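Local coordinates for core protein P7 (Pseudomonas phage phi12, PDB 2Q82) that is a structural core protein of the phage particle, probably supporting assembly of the procapsid and packaging or copying of its double-stranded RNA genome, at residues A[29-33]-A[34-38]. Sequence-based numbering, arbitrary orientation.
Sequences MSHNG and DVPVI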
HETATM    1  N   MSE A  29      -5.061 -12.214   7.718  1.00 23.19           N
HETATM    2  CA  MSE A  29      -5.146 -13.108   8.851  1.00 24.79           C
HETATM    3  C   MSE A  29      -4.347 -12.693  10.091  1.00 24.35           C
HETATM    4  O   MSE A  29      -3.128 -12.555  10.027  1.00 21.03           O
HETATM    5  CB  MSE A  29      -4.699 -14.495   8.385  1.00 27.23           C
HETATM    6  CG  MSE A  29      -4.518 -15.512   9.472  1.00 35.78           C
HETATM    7 SE   MSE A  29      -3.523 -17.090   8.864  1.00 38.18          SE
HETATM    8  CE  MSE A  29      -3.623 -18.059  10.557  1.00 45.19           C
ATOM      9  N   SER A  30      -5.046 -12.507  11.214  1.00 22.08           N
ATOM     10  CA  SER A  30      -4.405 -12.152  12.473  1.00 23.71           C
ATOM     11  C   SER A  30      -3.745 -13.401  13.027  1.00 26.32           C
ATOM     12  O   SER A  30      -4.424 -14.388  13.330  1.00 25.81           O
ATOM     13  CB  SER A  30      -5.412 -11.648  13.486  1.00 22.52           C
ATOM     14  OG  SER A  30      -4.772 -11.413  14.730  1.00 24.28           O
ATOM     15  N   HIS A  31      -2.429 -13.346  13.197  1.00 27.28           N
ATOM     16  CA  HIS A  31      -1.717 -14.523  13.649  1.00 29.64           C
ATOM     17  C   HIS A  31      -0.244 -14.287  13.976  1.00 30.31           C
ATOM     18  O   HIS A  31       0.476 -13.656  13.208  1.00 30.58           O
ATOM     19  CB  HIS A  31      -1.837 -15.574  12.551  1.00 28.16           C
ATOM     20  CG  HIS A  31      -1.040 -16.810  12.788  1.00 31.21           C
ATOM     21  ND1 HIS A  31      -1.435 -17.796  13.680  1.00 31.29           N
ATOM     22  CD2 HIS A  31       0.107 -17.255  12.238  1.00 30.91           C
ATOM     23  CE1 HIS A  31      -0.567 -18.780  13.656  1.00 33.16           C
ATOM     24  NE2 HIS A  31       0.391 -18.480  12.787  1.00 33.19           N
ATOM     25  N   ASN A  32       0.180 -14.803  15.128  1.00 30.76           N
ATOM     26  CA  ASN A  32       1.572 -14.716  15.570  1.00 32.57           C
ATOM     27  C   ASN A  32       2.100 -16.124  15.516  1.00 34.09           C
ATOM     28  O   ASN A  32       1.416 -17.045  15.950  1.00 34.63           O
ATOM     29  CB  ASN A  32       1.682 -14.260  17.017  1.00 29.59           C
ATOM     30  CG  ASN A  32       1.437 -12.797  17.179  1.00 29.19           C
ATOM     31  OD1 ASN A  32       2.039 -11.983  16.487  1.00 32.23           O
ATOM     32  ND2 ASN A  32       0.560 -12.443  18.102  1.00 27.51           N
ATOM     33  N   GLY A  33       3.312 -16.311  15.020  1.00 35.88           N
ATOM     34  CA  GLY A  33       3.838 -17.658  14.964  1.00 38.10           C
ATOM     35  C   GLY A  33       4.118 -18.052  13.541  1.00 38.84           C
ATOM     36  O   GLY A  33       4.045 -17.218  12.647  1.00 38.91           O
ATOM     37  N   ASP A  34       4.439 -19.319  13.315  1.00 40.66           N
ATOM     38  CA  ASP A  34       4.735 -19.761  11.959  1.00 41.56           C
ATOM     39  C   ASP A  34       3.488 -19.676  11.120  1.00 39.43           C
ATOM     40  O   ASP A  34       2.387 -19.924  11.591  1.00 37.27           O
ATOM     41  CB  ASP A  34       5.207 -21.207  11.923  1.00 48.17           C
ATOM     42  CG  ASP A  34       6.294 -21.487  12.914  1.00 55.04           C
ATOM     43  OD1 ASP A  34       7.411 -20.960  12.744  1.00 57.46           O
ATOM     44  OD2 ASP A  34       6.016 -22.242  13.868  1.00 60.00           O
ATOM     45  N   VAL A  35       3.679 -19.358   9.847  1.00 37.40           N
ATOM     46  CA  VAL A  35       2.546 -19.248   8.953  1.00 39.10           C
ATOM     47  C   VAL A  35       2.054 -20.587   8.491  1.00 39.23           C
ATOM     48  O   VAL A  35       2.818 -21.522   8.285  1.00 38.98           O
ATOM     49  CB  VAL A  35       2.894 -18.464   7.726  1.00 38.82           C
ATOM     50  CG1 VAL A  35       3.321 -17.105   8.101  1.00 39.90           C
ATOM     51  CG2 VAL A  35       3.964 -19.139   7.010  1.00 40.32           C
ATOM     52  N   PRO A  36       0.758 -20.699   8.278  1.00 40.33           N
ATOM     53  CA  PRO A  36       0.090 -21.919   7.826  1.00 39.07           C
ATOM     54  C   PRO A  36       0.182 -22.169   6.371  1.00 40.86           C
ATOM     55  O   PRO A  36       0.588 -21.298   5.634  1.00 37.93           O
ATOM     56  CB  PRO A  36      -1.361 -21.680   8.196  1.00 40.11           C
ATOM     57  CG  PRO A  36      -1.487 -20.225   8.257  1.00 39.46           C
ATOM     58  CD  PRO A  36      -0.207 -19.719   8.793  1.00 38.21           C
ATOM     59  N   VAL A  37      -0.186 -23.374   5.959  1.00 41.68           N
ATOM     60  CA  VAL A  37      -0.254 -23.672   4.544  1.00 43.78           C
ATOM     61  C   VAL A  37      -1.765 -23.659   4.334  1.00 41.83           C
ATOM     62  O   VAL A  37      -2.526 -24.147   5.171  1.00 43.53           O
ATOM     63  CB  VAL A  37       0.292 -25.059   4.171  1.00 45.78           C
ATOM     64  CG1 VAL A  37       0.072 -25.308   2.693  1.00 46.55           C
ATOM     65  CG2 VAL A  37       1.772 -25.129   4.479  1.00 47.96           C
ATOM     66  N   ILE A  38      -2.197 -23.065   3.237  1.00 39.49           N
ATOM     67  CA  ILE A  38      -3.612 -22.972   2.950  1.00 36.33           C
ATOM     68  C   ILE A  38      -3.762 -23.307   1.500  1.00 35.48           C
ATOM     69  O   ILE A  38      -3.202 -22.651   0.633  1.00 35.87           O
ATOM     70  CB  ILE A  38      -4.143 -21.555   3.223  1.00 35.06           C
ATOM     71  CG1 ILE A  38      -3.968 -21.231   4.705  1.00 32.92           C
ATOM     72  CG2 ILE A  38      -5.616 -21.473   2.905  1.00 33.10           C
ATOM     73  CD1 ILE A  38      -4.042 -19.748   5.045  1.00 31.86           C
TER
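His31 and Asp34 close the bend that follows strand 25-30, a central strand of the parallel sheet, where the chain turns back on its way to strand 42-45. The imidazole donates from NE2 to the backbone carbonyl of Asp34, with 2.7 Å between His31 NE2 and Asp34 O and an N-H...O angle of 159°. The acceptor lies close to the plane of the ring, at its edge, whereas the donor stands above the carbonyl plane, 44° out of it. His31 CG is anti to the backbone N (chi1 174°), a torsion that sends the ring forward across the bend. The other ring nitrogen, ND1, is hydrogen-bonded to the backbone N of Gln95, and Arg45 NH2 reaches the carbonyls of His31 and Gly33. Gly33 sits at the exposed turn with a positive phi, where a CB would be jammed against the carbonyl O of the preceding residue. Met29, modelled as selenomethionine, meets Pro36 tip to tip: its extended chain brings SE to 3.8 Å from Pro36 CG, and the terminal CE touches the same carbon. The CB of Asp34 points away from 29-33 overall, although it still touches Gly33 C, and the residue contributes its main-chain oxygen to the bond. With ND1 accepting from an amide and NE2 donating to a carbonyl, both ring nitrogens are engaged, which fixes the ring's rotation and is consistent with a neutral imidazole protonated on NE2.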